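Long-range contacts in aspartate aminotransferase, mitochondrial (Trypanosoma brucei brucei, PDB 4W5K), which binds pyridoxal 5'-phosphate and, as a member of an aminotransferase family, probably moves amino groups between aspartate and 2-oxoglutarate: residues Leu104-Asp109 with Leu276-Met281; Arg91-Gln96 with Glu265-Leu270; Gln356-Arg361 with Met368-Arg373; Glu319-Leu324 with Ala374-Leu379. The protein carries 1 engineered substitution. One frame throughout, in Å; residues are numbered along the deposited sequence.

Contact 1: Leu104-Asp109 with Leu276-Met281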
loop_
_atom_site.group_PDB
_atom_site.type_symbol
_atom_site.label_atom_id
_atom_site.label_comp_id
_atom_site.label_asym_id
_atom_site.label_seq_id
_atom_site.Cartn_x
_atom_site.Cartn_y
_atom_site.Cartn_z
ATOM N N LEU A 104 2.062 2.297 11.344
ATOM C CA LEU A 104 3.313 2.572 12.076
ATOM C C LEU A 104 4.203 3.517 11.283
ATOM O O LEU A 104 4.790 4.452 11.837
ATOM C CB LEU A 104 4.070 1.277 12.361
ATOM C CG LEU A 104 3.335 0.448 13.409
ATOM C CD1 LEU A 104 3.789 -1.003 13.306
ATOM C CD2 LEU A 104 3.599 1.026 14.859
ATOM N N ARG A 105 4.339 3.258 9.986
ATOM C CA ARG A 105 5.199 4.079 9.131
ATOM C C ARG A 105 4.637 5.493 8.925
ATOM O O ARG A 105 5.366 6.495 9.110
ATOM C CB ARG A 105 5.407 3.408 7.762
ATOM C CG ARG A 105 6.139 4.272 6.705
ATOM C CD ARG A 105 7.539 4.695 7.159
ATOM N NE ARG A 105 8.195 5.498 6.122
ATOM C CZ ARG A 105 8.944 5.006 5.131
ATOM N NH1 ARG A 105 9.138 3.692 5.038
ATOM N NH2 ARG A 105 9.509 5.835 4.242
ATOM N N ILE A 106 3.370 5.584 8.517
ATOM C CA ILE A 106 2.758 6.902 8.292
ATOM C C ILE A 106 2.706 7.686 9.618
ATOM O O ILE A 106 3.015 8.867 9.645
ATOM C CB ILE A 106 1.359 6.791 7.677
ATOM C CG1 ILE A 106 1.464 6.244 6.241
ATOM C CG2 ILE A 106 0.662 8.142 7.670
ATOM C CD1 ILE A 106 2.176 7.151 5.244
ATOM N N GLY A 107 2.334 7.018 10.710
ATOM C CA GLY A 107 2.384 7.668 12.023
ATOM C C GLY A 107 3.760 8.158 12.371
ATOM O O GLY A 107 3.920 9.291 12.871
ATOM N N GLY A 108 4.769 7.299 12.198
ATOM C CA GLY A 108 6.150 7.703 12.439
ATOM C C GLY A 108 6.570 8.911 11.607
ATOM O O GLY A 108 7.242 9.834 12.096
ATOM N N ASP A 109 6.150 8.925 10.337
ATOM C CA ASP A 109 6.449 10.049 9.455
ATOM C C ASP A 109 5.703 11.327 9.858
ATOM O O ASP A 109 6.117 12.436 9.480
ATOM C CB ASP A 109 6.100 9.695 7.987
ATOM C CG ASP A 109 7.201 8.877 7.291
ATOM O OD1 ASP A 109 8.381 9.042 7.643
ATOM O OD2 ASP A 109 6.892 8.095 6.355
ATOM N N LEU A 276 -0.760 14.492 2.875
ATOM C CA LEU A 276 0.505 14.838 2.214
ATOM C C LEU A 276 1.566 13.749 2.344
ATOM O O LEU A 276 2.530 13.738 1.579
ATOM C CB LEU A 276 1.063 16.163 2.763
ATOM C CG LEU A 276 0.089 17.315 2.583
ATOM C CD1 LEU A 276 0.617 18.530 3.342
ATOM C CD2 LEU A 276 -0.099 17.650 1.106
ATOM N N LEU A 277 1.396 12.849 3.310
ATOM C CA LEU A 277 2.320 11.723 3.459
ATOM C C LEU A 277 1.895 10.536 2.602
ATOM O O LEU A 277 2.725 9.851 2.010
ATOM C CB LEU A 277 2.404 11.267 4.920
ATOM C CG LEU A 277 3.130 12.236 5.871
ATOM C CD1 LEU A 277 2.931 11.830 7.326
ATOM C CD2 LEU A 277 4.621 12.268 5.519
ATOM N N ILE A 278 0.596 10.292 2.573
ATOM C CA ILE A 278 0.034 9.154 1.828
ATOM C C ILE A 278 0.178 9.330 0.308
ATOM O O ILE A 278 0.608 8.417 -0.385
ATOM C CB ILE A 278 -1.438 8.962 2.162
ATOM C CG1 ILE A 278 -1.604 8.514 3.627
ATOM C CG2 ILE A 278 -2.094 7.915 1.206
ATOM C CD1 ILE A 278 -2.952 8.894 4.191
ATOM N N ARG A 279 -0.208 10.496 -0.200
ATOM C CA ARG A 279 -0.295 10.663 -1.642
ATOM C C ARG A 279 1.030 10.360 -2.379
ATOM O O ARG A 279 1.018 9.610 -3.361
ATOM C CB ARG A 279 -0.792 12.067 -1.986
ATOM C CG ARG A 279 -1.055 12.238 -3.449
ATOM C CD ARG A 279 -1.723 13.573 -3.766
ATOM N NE ARG A 279 -3.033 13.709 -3.122
ATOM C CZ ARG A 279 -3.265 14.467 -2.050
ATOM N NH1 ARG A 279 -2.275 15.168 -1.504
ATOM N NH2 ARG A 279 -4.486 14.538 -1.530
ATOM N N PRO A 280 2.179 10.886 -1.887
ATOM C CA PRO A 280 3.441 10.565 -2.570
ATOM C C PRO A 280 4.077 9.236 -2.140
ATOM O O PRO A 280 5.184 8.941 -2.579
ATOM C CB PRO A 280 4.341 11.746 -2.186
ATOM C CG PRO A 280 3.889 12.061 -0.783
ATOM C CD PRO A 280 2.382 11.924 -0.848
ATOM N N MET A 281 3.379 8.433 -1.342
ATOM C CA MET A 281 3.859 7.086 -1.037
ATOM C C MET A 281 3.104 6.015 -1.864
ATOM O O MET A 281 3.738 5.161 -2.474
ATOM C CB MET A 281 3.722 6.779 0.445
ATOM C CG MET A 281 4.529 5.568 0.836
ATOM S SD MET A 281 4.408 5.184 2.603
ATOM C CE MET A 281 5.301 6.598 3.263
#

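Contact 2: Arg91-Gln96 with Glu265-Leu270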
loop_
_atom_site.group_PDB
_atom_site.type_symbol
_atom_site.label_atom_id
_atom_site.label_comp_id
_atom_site.label_asym_id
_atom_site.label_seq_id
_atom_site.Cartn_x
_atom_site.Cartn_y
_atom_site.Cartn_z
ATOM N N ARG A 91 -11.758 15.010 18.163
ATOM C CA ARG A 91 -10.378 15.448 18.307
ATOM C C ARG A 91 -9.392 14.374 17.876
ATOM O O ARG A 91 -8.181 14.554 18.017
ATOM C CB ARG A 91 -10.098 15.950 19.743
ATOM C CG ARG A 91 -10.238 15.003 20.899
ATOM C CD ARG A 91 -10.115 15.851 22.206
ATOM N NE ARG A 91 -10.021 15.028 23.408
ATOM C CZ ARG A 91 -8.945 14.324 23.753
ATOM N NH1 ARG A 91 -7.860 14.339 22.983
ATOM N NH2 ARG A 91 -8.960 13.595 24.870
ATOM N N ILE A 92 -9.894 13.294 17.275
ATOM C CA ILE A 92 -9.009 12.247 16.781
ATOM C C ILE A 92 -8.851 12.268 15.257
ATOM O O ILE A 92 -9.818 12.114 14.495
ATOM C CB ILE A 92 -9.489 10.843 17.223
ATOM C CG1 ILE A 92 -9.636 10.806 18.739
ATOM C CG2 ILE A 92 -8.490 9.770 16.803
ATOM C CD1 ILE A 92 -9.972 9.406 19.278
ATOM N N ALA A 93 -7.610 12.457 14.828
ATOM C CA ALA A 93 -7.256 12.431 13.407
ATOM C C ALA A 93 -7.010 10.990 12.947
ATOM O O ALA A 93 -6.189 10.300 13.527
ATOM C CB ALA A 93 -6.019 13.305 13.166
ATOM N N SER A 94 -7.698 10.536 11.897
ATOM C CA SER A 94 -7.630 9.134 11.524
ATOM C C SER A 94 -7.602 8.923 10.030
ATOM O O SER A 94 -8.130 9.748 9.269
ATOM C CB SER A 94 -8.824 8.339 12.091
ATOM O OG SER A 94 -8.891 8.421 13.522
ATOM N N CYS A 95 -7.018 7.796 9.624
ATOM C CA CYS A 95 -7.048 7.384 8.221
ATOM C C CYS A 95 -6.859 5.872 8.067
ATOM O O CYS A 95 -6.386 5.167 8.965
ATOM C CB CYS A 95 -5.953 8.123 7.417
ATOM S SG CYS A 95 -4.231 7.666 7.819
ATOM N N GLN A 96 -7.251 5.384 6.904
ATOM C CA GLN A 96 -6.974 4.023 6.498
ATOM C C GLN A 96 -5.499 3.895 6.139
ATOM O O GLN A 96 -4.897 4.850 5.631
ATOM C CB GLN A 96 -7.868 3.664 5.295
ATOM C CG GLN A 96 -7.598 2.295 4.669
ATOM C CD GLN A 96 -8.583 1.961 3.546
ATOM O OE1 GLN A 96 -9.608 2.609 3.402
ATOM N NE2 GLN A 96 -8.299 0.908 2.809
ATOM N N GLU A 265 -10.037 21.155 15.409
ATOM C CA GLU A 265 -9.172 21.922 14.502
ATOM C C GLU A 265 -7.767 21.329 14.400
ATOM O O GLU A 265 -7.175 21.301 13.314
ATOM C CB GLU A 265 -9.083 23.390 14.939
ATOM C CG GLU A 265 -10.318 24.202 14.593
ATOM C CD GLU A 265 -10.712 24.055 13.126
ATOM O OE1 GLU A 265 -9.859 24.303 12.243
ATOM O OE2 GLU A 265 -11.869 23.666 12.858
ATOM N N GLU A 266 -7.212 20.906 15.532
ATOM C CA GLU A 266 -5.913 20.257 15.493
ATOM C C GLU A 266 -6.005 18.943 14.714
ATOM O O GLU A 266 -5.119 18.620 13.931
ATOM C CB GLU A 266 -5.370 20.032 16.921
ATOM C CG GLU A 266 -4.863 21.340 17.573
ATOM C CD GLU A 266 -4.251 21.086 18.939
ATOM O OE1 GLU A 266 -4.050 19.901 19.283
ATOM O OE2 GLU A 266 -3.979 22.057 19.683
ATOM N N ALA A 267 -7.097 18.206 14.888
ATOM C CA ALA A 267 -7.208 16.916 14.223
ATOM C C ALA A 267 -7.290 17.123 12.722
ATOM O O ALA A 267 -6.687 16.370 11.958
ATOM C CB ALA A 267 -8.424 16.133 14.740
ATOM N N LYS A 268 -8.023 18.150 12.304
ATOM C CA LYS A 268 -8.165 18.434 10.872
ATOM C C LYS A 268 -6.831 18.788 10.251
ATOM O O LYS A 268 -6.520 18.328 9.146
ATOM C CB LYS A 268 -9.154 19.562 10.630
ATOM C CG LYS A 268 -10.600 19.247 10.971
ATOM C CD LYS A 268 -11.431 20.519 10.795
ATOM C CE LYS A 268 -12.598 20.615 11.774
ATOM N NZ LYS A 268 -13.798 19.845 11.333
ATOM N N ARG A 269 -6.040 19.616 10.945
ATOM C CA ARG A 269 -4.715 19.954 10.425
ATOM C C ARG A 269 -3.852 18.691 10.302
ATOM O O ARG A 269 -3.110 18.564 9.334
ATOM C CB ARG A 269 -3.996 20.993 11.300
ATOM C CG ARG A 269 -4.751 22.292 11.509
ATOM C CD ARG A 269 -4.702 23.244 10.301
ATOM N NE ARG A 269 -5.574 24.394 10.546
ATOM C CZ ARG A 269 -5.342 25.637 10.125
ATOM N NH1 ARG A 269 -4.251 25.928 9.427
ATOM N NH2 ARG A 269 -6.212 26.597 10.408
ATOM N N LEU A 270 -3.949 17.751 11.252
ATOM C CA LEU A 270 -3.166 16.523 11.121
ATOM C C LEU A 270 -3.691 15.634 9.976
ATOM O O LEU A 270 -2.899 14.978 9.295
ATOM C CB LEU A 270 -3.137 15.720 12.444
ATOM C CG LEU A 270 -2.240 16.285 13.548
ATOM C CD1 LEU A 270 -2.126 15.249 14.688
ATOM C CD2 LEU A 270 -0.869 16.631 13.039
#

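Contact 3: Gln356-Arg361 with Met368-Arg373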
loop_
_atom_site.group_PDB
_atom_site.type_symbol
_atom_site.label_atom_id
_atom_site.label_comp_id
_atom_site.label_asym_id
_atom_site.label_seq_id
_atom_site.Cartn_x
_atom_site.Cartn_y
_atom_site.Cartn_z
ATOM N N GLN A 356 19.001 -26.021 21.761
ATOM C CA GLN A 356 17.778 -26.829 21.790
ATOM C C GLN A 356 16.887 -26.604 20.560
ATOM O O GLN A 356 16.265 -27.546 20.046
ATOM C CB GLN A 356 17.008 -26.544 23.078
ATOM C CG GLN A 356 17.788 -26.988 24.305
ATOM C CD GLN A 356 17.188 -26.538 25.617
ATOM O OE1 GLN A 356 16.507 -25.514 25.700
ATOM N NE2 GLN A 356 17.468 -27.294 26.671
ATOM N N VAL A 357 16.835 -25.365 20.084
ATOM C CA VAL A 357 16.093 -25.068 18.857
ATOM C C VAL A 357 16.749 -25.794 17.679
ATOM O O VAL A 357 16.068 -26.394 16.840
ATOM C CB VAL A 357 16.030 -23.552 18.597
ATOM C CG1 VAL A 357 15.539 -23.254 17.161
ATOM C CG2 VAL A 357 15.116 -22.887 19.628
ATOM N N GLU A 358 18.076 -25.775 17.644
ATOM C CA GLU A 358 18.821 -26.424 16.564
ATOM C C GLU A 358 18.632 -27.943 16.570
ATOM O O GLU A 358 18.589 -28.569 15.512
ATOM C CB GLU A 358 20.307 -26.071 16.656
ATOM C CG GLU A 358 20.596 -24.601 16.405
ATOM C CD GLU A 358 22.078 -24.282 16.430
ATOM O OE1 GLU A 358 22.882 -25.219 16.617
ATOM O OE2 GLU A 358 22.437 -23.096 16.258
ATOM N N LEU A 359 18.510 -28.529 17.758
ATOM C CA LEU A 359 18.243 -29.958 17.882
ATOM C C LEU A 359 16.826 -30.326 17.455
ATOM O O LEU A 359 16.605 -31.382 16.876
ATOM C CB LEU A 359 18.470 -30.426 19.325
ATOM C CG LEU A 359 19.879 -30.880 19.708
ATOM C CD1 LEU A 359 19.934 -31.270 21.170
ATOM C CD2 LEU A 359 20.304 -32.033 18.821
ATOM N N LEU A 360 15.860 -29.470 17.771
ATOM C CA LEU A 360 14.475 -29.732 17.399
ATOM C C LEU A 360 14.351 -29.789 15.886
ATOM O O LEU A 360 13.577 -30.573 15.342
ATOM C CB LEU A 360 13.542 -28.660 17.973
ATOM C CG LEU A 360 13.261 -28.752 19.475
ATOM C CD1 LEU A 360 12.428 -27.569 19.927
ATOM C CD2 LEU A 360 12.550 -30.050 19.797
ATOM N N ARG A 361 15.137 -28.957 15.214
ATOM C CA ARG A 361 15.153 -28.926 13.756
ATOM C C ARG A 361 15.865 -30.157 13.187
ATOM O O ARG A 361 15.288 -30.902 12.399
ATOM C CB ARG A 361 15.819 -27.642 13.260
ATOM N N MET A 368 11.499 -23.619 14.320
ATOM C CA MET A 368 11.200 -22.354 14.984
ATOM C C MET A 368 12.468 -21.512 14.922
ATOM O O MET A 368 13.551 -22.046 14.661
ATOM C CB MET A 368 10.726 -22.572 16.429
ATOM C CG MET A 368 11.802 -22.950 17.412
ATOM S SD MET A 368 11.129 -23.242 19.081
ATOM C CE MET A 368 10.069 -24.637 18.783
ATOM N N THR A 369 12.341 -20.206 15.126
ATOM C CA THR A 369 13.497 -19.323 15.024
ATOM C C THR A 369 14.414 -19.520 16.235
ATOM O O THR A 369 13.977 -19.974 17.299
ATOM C CB THR A 369 13.081 -17.836 14.891
ATOM O OG1 THR A 369 11.997 -17.552 15.776
ATOM C CG2 THR A 369 12.636 -17.531 13.461
ATOM N N LEU A 370 15.688 -19.175 16.059
ATOM C CA LEU A 370 16.739 -19.493 17.029
ATOM C C LEU A 370 16.591 -18.794 18.379
ATOM O O LEU A 370 17.275 -19.130 19.345
ATOM C CB LEU A 370 18.102 -19.150 16.438
ATOM C CG LEU A 370 18.556 -19.995 15.250
ATOM C CD1 LEU A 370 19.902 -19.503 14.756
ATOM C CD2 LEU A 370 18.629 -21.456 15.641
ATOM N N ASN A 371 15.715 -17.806 18.445
ATOM C CA ASN A 371 15.457 -17.124 19.706
ATOM C C ASN A 371 14.469 -17.902 20.580
ATOM O O ASN A 371 14.107 -17.447 21.660
ATOM C CB ASN A 371 14.921 -15.723 19.453
ATOM C CG ASN A 371 13.721 -15.729 18.531
ATOM O OD1 ASN A 371 13.305 -16.787 18.054
ATOM N ND2 ASN A 371 13.157 -14.551 18.272
ATOM N N GLY A 372 14.020 -19.062 20.105
ATOM C CA GLY A 372 13.076 -19.853 20.882
ATOM C C GLY A 372 11.632 -19.385 20.740
ATOM O O GLY A 372 10.752 -19.828 21.484
ATOM N N ARG A 373 11.371 -18.502 19.782
ATOM C CA ARG A 373 9.990 -18.097 19.510
ATOM C C ARG A 373 9.261 -19.209 18.778
ATOM O O ARG A 373 9.720 -19.679 17.744
ATOM C CB ARG A 373 9.920 -16.823 18.657
ATOM C CG ARG A 373 8.486 -16.481 18.250
ATOM C CD ARG A 373 8.412 -15.455 17.114
ATOM N NE ARG A 373 9.013 -15.898 15.856
ATOM C CZ ARG A 373 8.347 -16.341 14.788
ATOM N NH1 ARG A 373 7.029 -16.480 14.809
ATOM N NH2 ARG A 373 9.006 -16.686 13.691
HETATM O O HOH W 1 13.876 -25.403 15.344
#

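Contact 4: Glu319-Leu324 with Ala374-Leu379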
loop_
_atom_site.group_PDB
_atom_site.type_symbol
_atom_site.label_atom_id
_atom_site.label_comp_id
_atom_site.label_asym_id
_atom_site.label_seq_id
_atom_site.Cartn_x
_atom_site.Cartn_y
_atom_site.Cartn_z
ATOM N N GLU A 319 -6.055 -22.752 24.244
ATOM C CA GLU A 319 -6.205 -24.152 24.613
ATOM C C GLU A 319 -4.993 -24.964 24.159
ATOM O O GLU A 319 -4.584 -25.890 24.847
ATOM C CB GLU A 319 -7.498 -24.740 24.031
ATOM C CG GLU A 319 -7.920 -26.091 24.631
ATOM C CD GLU A 319 -7.166 -27.282 24.048
ATOM O OE1 GLU A 319 -6.933 -28.270 24.790
ATOM O OE2 GLU A 319 -6.818 -27.239 22.849
ATOM N N VAL A 320 -4.405 -24.625 23.017
ATOM C CA VAL A 320 -3.261 -25.409 22.572
ATOM C C VAL A 320 -2.007 -25.084 23.412
ATOM O O VAL A 320 -1.171 -25.966 23.637
ATOM C CB VAL A 320 -2.979 -25.233 21.057
ATOM C CG1 VAL A 320 -2.190 -23.968 20.761
ATOM C CG2 VAL A 320 -2.254 -26.461 20.529
ATOM N N ARG A 321 -1.889 -23.846 23.887
ATOM C CA ARG A 321 -0.868 -23.502 24.900
ATOM C C ARG A 321 -1.031 -24.372 26.154
ATOM O O ARG A 321 -0.052 -24.979 26.668
ATOM C CB ARG A 321 -0.947 -22.008 25.273
ATOM C CG ARG A 321 -0.399 -21.049 24.205
ATOM C CD ARG A 321 -0.663 -19.603 24.600
ATOM N NE ARG A 321 0.015 -18.620 23.763
ATOM C CZ ARG A 321 1.284 -18.249 23.917
ATOM N NH1 ARG A 321 2.029 -18.815 24.863
ATOM N NH2 ARG A 321 1.815 -17.303 23.139
ATOM N N LYS A 322 -2.269 -24.453 26.645
ATOM C CA LYS A 322 -2.562 -25.215 27.860
ATOM C C LYS A 322 -2.271 -26.702 27.653
ATOM O O LYS A 322 -1.756 -27.389 28.547
ATOM C CB LYS A 322 -4.025 -24.985 28.274
ATOM C CG LYS A 322 -4.517 -25.788 29.480
ATOM C CD LYS A 322 -5.869 -25.263 29.934
ATOM C CE LYS A 322 -6.374 -25.983 31.177
ATOM N NZ LYS A 322 -7.600 -26.770 30.873
ATOM N N ARG A 323 -2.613 -27.199 26.465
ATOM C CA ARG A 323 -2.377 -28.600 26.118
ATOM C C ARG A 323 -0.882 -28.912 26.007
ATOM O O ARG A 323 -0.441 -29.979 26.454
ATOM C CB ARG A 323 -3.084 -28.947 24.801
ATOM C CG ARG A 323 -2.818 -30.371 24.293
ATOM C CD ARG A 323 -3.809 -31.361 24.849
ATOM N NE ARG A 323 -3.555 -32.721 24.367
ATOM C CZ ARG A 323 -4.016 -33.211 23.218
ATOM N NH1 ARG A 323 -4.752 -32.450 22.420
ATOM N NH2 ARG A 323 -3.744 -34.464 22.866
ATOM N N LEU A 324 -0.109 -27.994 25.418
ATOM C CA LEU A 324 1.353 -28.151 25.367
ATOM C C LEU A 324 1.924 -28.352 26.778
ATOM O O LEU A 324 2.717 -29.277 27.050
ATOM C CB LEU A 324 2.012 -26.935 24.716
ATOM C CG LEU A 324 3.523 -27.012 24.465
ATOM C CD1 LEU A 324 3.824 -28.182 23.557
ATOM C CD2 LEU A 324 4.039 -25.723 23.821
ATOM N N ALA A 374 8.121 -19.626 19.311
ATOM C CA ALA A 374 7.298 -20.608 18.625
ATOM C C ALA A 374 5.990 -19.944 18.237
ATOM O O ALA A 374 5.375 -19.247 19.034
ATOM C CB ALA A 374 7.047 -21.835 19.502
ATOM N N ALA A 375 5.593 -20.132 16.987
ATOM C CA ALA A 375 4.286 -19.696 16.536
ATOM C C ALA A 375 3.311 -20.807 16.870
ATOM O O ALA A 375 3.322 -21.851 16.221
ATOM C CB ALA A 375 4.300 -19.409 15.043
ATOM N N VAL A 376 2.479 -20.599 17.883
ATOM C CA VAL A 376 1.647 -21.694 18.371
ATOM C C VAL A 376 0.444 -21.969 17.463
ATOM O O VAL A 376 -0.197 -23.015 17.575
ATOM C CB VAL A 376 1.158 -21.445 19.822
ATOM C CG1 VAL A 376 2.350 -21.379 20.787
ATOM C CG2 VAL A 376 0.345 -20.178 19.923
ATOM N N SER A 377 0.138 -21.047 16.558
ATOM C CA SER A 377 -0.879 -21.323 15.542
ATOM C C SER A 377 -0.527 -22.561 14.704
ATOM O O SER A 377 -1.399 -23.195 14.102
ATOM C CB SER A 377 -1.065 -20.101 14.639
ATOM O OG SER A 377 0.182 -19.646 14.156
ATOM N N GLY A 378 0.753 -22.924 14.672
ATOM C CA GLY A 378 1.176 -24.104 13.932
ATOM C C GLY A 378 0.971 -25.389 14.737
ATOM O O GLY A 378 1.090 -26.501 14.199
ATOM N N LEU A 379 0.657 -25.230 16.021
ATOM C CA LEU A 379 0.322 -26.352 16.903
ATOM C C LEU A 379 -1.159 -26.694 16.789
ATOM O O LEU A 379 -2.001 -25.795 16.705
ATOM C CB LEU A 379 0.653 -26.028 18.369
ATOM C CG LEU A 379 2.089 -26.095 18.881
ATOM C CD1 LEU A 379 2.151 -25.735 20.365
ATOM C CD2 LEU A 379 2.707 -27.459 18.642
#

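Contact 1: Leu104-Asp109 with Leu276-Met281
Ile106 and Leu277 are nearest along the backbones of two helices, their CA atoms 6.8 Å apart. The segment axes approach to 10.4 Å and run at 126° to each other. The delta methyl of Ile106 carries much of the contact. Ile106 CD1 lies 3.7 Å from Met281 CE and 4.1 Å from Leu277 CB, and it also packs on Ile278 CG1. Leu277 sends CD1 against the last turn of the other helix, 3.8 Å from Ile106 O, while its CD2 meets Asp109 CB. Met281 runs out straight and then bends at its last torsion (chi3 -69°). The bend lays CE over one face of the Arg105 guanidinium and 3.8 Å from Asp109 OD2. Within its own helix, Arg105 NE makes a salt bridge to Asp109 OD2 (2.9 Å), nearly in the guanidinium plane but from above the carboxylate plane. The methionine methyl thus packs on an ion pair. Arg105 NH1 has a second hold on Pro280 O of the second subunit, whose Met281 packs on Met281 here, so the contact lies at the dimer interface. On the far side of helix 99-110, Leu104 packs against helix 129-137 and strand 205-210 and touches the cofactor.

Contact 2: Arg91-Gln96 with Glu265-Leu270
Ala93 and Ala267 lie opposite each other where strand 92-96 passes helix 265-270, with CA atoms only 4.6 Å apart. The segment axes approach to 6.9 Å and run in nearly the same direction, 27° apart. Ala93 CB and Ala267 CB both point into the gap and meet at 4.0 Å. The two small side chains let the backbones come this close. Ala93 CB also lies 3.4 Å from Ala267 O and 3.8 Å from Leu270 CB. Ala267 CB reaches the chain just before the strand, 3.6 Å from Arg91 O. No hydrogen bond crosses the contact. Strand 92-97 is an outermost strand, within this chain, of the large mixed sheet of the aminotransferase fold, paired antiparallel with strand 255-260. Helix 264-282 follows that neighbouring strand and packs on the sheet beside it. The side chain of Leu270 packs on Ile259 of strand 255-260. The other face of strand 92-97 is covered by helix 69-80, where Ile92 packs on Phe80 and Ser94 on Val72. Arg91 turns its polar end away from the helix and bonds through NH1 to Thr261 O.

Contact 3: Gln356-Arg361 with Met368-Arg373
Val357 is the tight point of this contact, wedged into the loop 368-373 with its CA 5.9 Å from that of Leu370 (CA to CA). Val357 CG1, anti to the backbone N (chi1 167°), points at Met368 O and Thr369 O and lies 3.4 Å from Met368 O. The same methyl packs on Met368 CG. The other methyl, Val357 CG2, rests 3.9 Å from Gly372 CA. The first torsion of Met368 (chi1 74°) sets CG against Val357. The bend at its last torsion carries Met368 CE to Leu360 CD1 at 3.9 Å, the two side chains meeting at a slant. Leu360 and Met368 both pack on Leu352, and Leu360 also meets helix 384-395.

The loop contains a type I beta turn from Thr369 to Gly372, leading into strand 373-375. Asn371 forms an Asx turn: Asn371 OD1 accepts from Arg373 N (3.1 Å), with the donor well above the carbonyl plane. Thr369 OG1 donates to Asn371 OD1 at 2.7 Å, so two donors hold the Asn371 amide in place. No direct hydrogen bond joins helix and loop. One water lies between them, 2.8 Å from Val357 O and accepting from Met368 N (3.1 Å).

The solvent side is thinner. Leu370 and Glu358 are exposed, and their side chains cross at a slant, Leu370 CD2 lying against the aliphatic Glu358 CG. Leu370 CD2 also reaches back to Val357 CG1, closing the outer margin of the tight part.

Contact 4: Glu319-Leu324 with Ala374-Leu379
Val320 can be followed outward from helix 319-324 into segment 374-379. Its CB branches toward the other segment, where the CA atoms of Val320 and Leu379 are 6.8 Å apart. Val320 CG1, lying between the backbone N and the carbonyl carbon (chi1 82°), takes the side of Val376, 3.9 Å from Val376 O and a little farther from Val376 CB. Val320 CG2 goes to Leu379 and meets Leu379 CB at 3.6 Å. One valine therefore touches the first residue of the 3-10 turn 376-378 and the residue just after it. One helical turn on, Leu324 CD2 meets Leu379 CD1 at 3.9 Å, the two side chains crossing at about a right angle. On the other flank Arg321 extends past Val376, whose CG2 lies 4.2 Å from Arg321 NE. The arginine is held by other parts of the chain: NH1 bonds to Ile340 O and Gln343 OE1, and NH2 bonds to Gly345 O. Helix 384-395 closes the leucine side, with Val387 on Leu379 and Ser388 on Leu324. The helix thus packs on the 3-10 turn and loop that follow strand 373-375, in the small domain of the aminotransferase fold, where long helix 300-331 packs beside the antiparallel pair 347-349 and 373-375.

Overall arrangement
The four contacts form two well-separated pairs. Contacts 1 and 2 share helix 264-282, and their centres are 14 Å apart. Strand 92-97 leads directly into helix 99-110, so one helix grips two successive elements, and Ile278 CD1 touches Cys95 SG between the contacts. The centres of contacts 3 and 4 lie 15 Å apart, and segment 374-379 directly continues 368-373. Met368 CE touches Ala374 CB there. Along the chain contacts 1 and 2 interlock and close first; contact 3 then falls within the span of contact 4. Centres of contacts in different pairs lie 36 to 44 Å apart. Only contact 1 is touched by the second subunit; contacts 2, 3 and 4 are not.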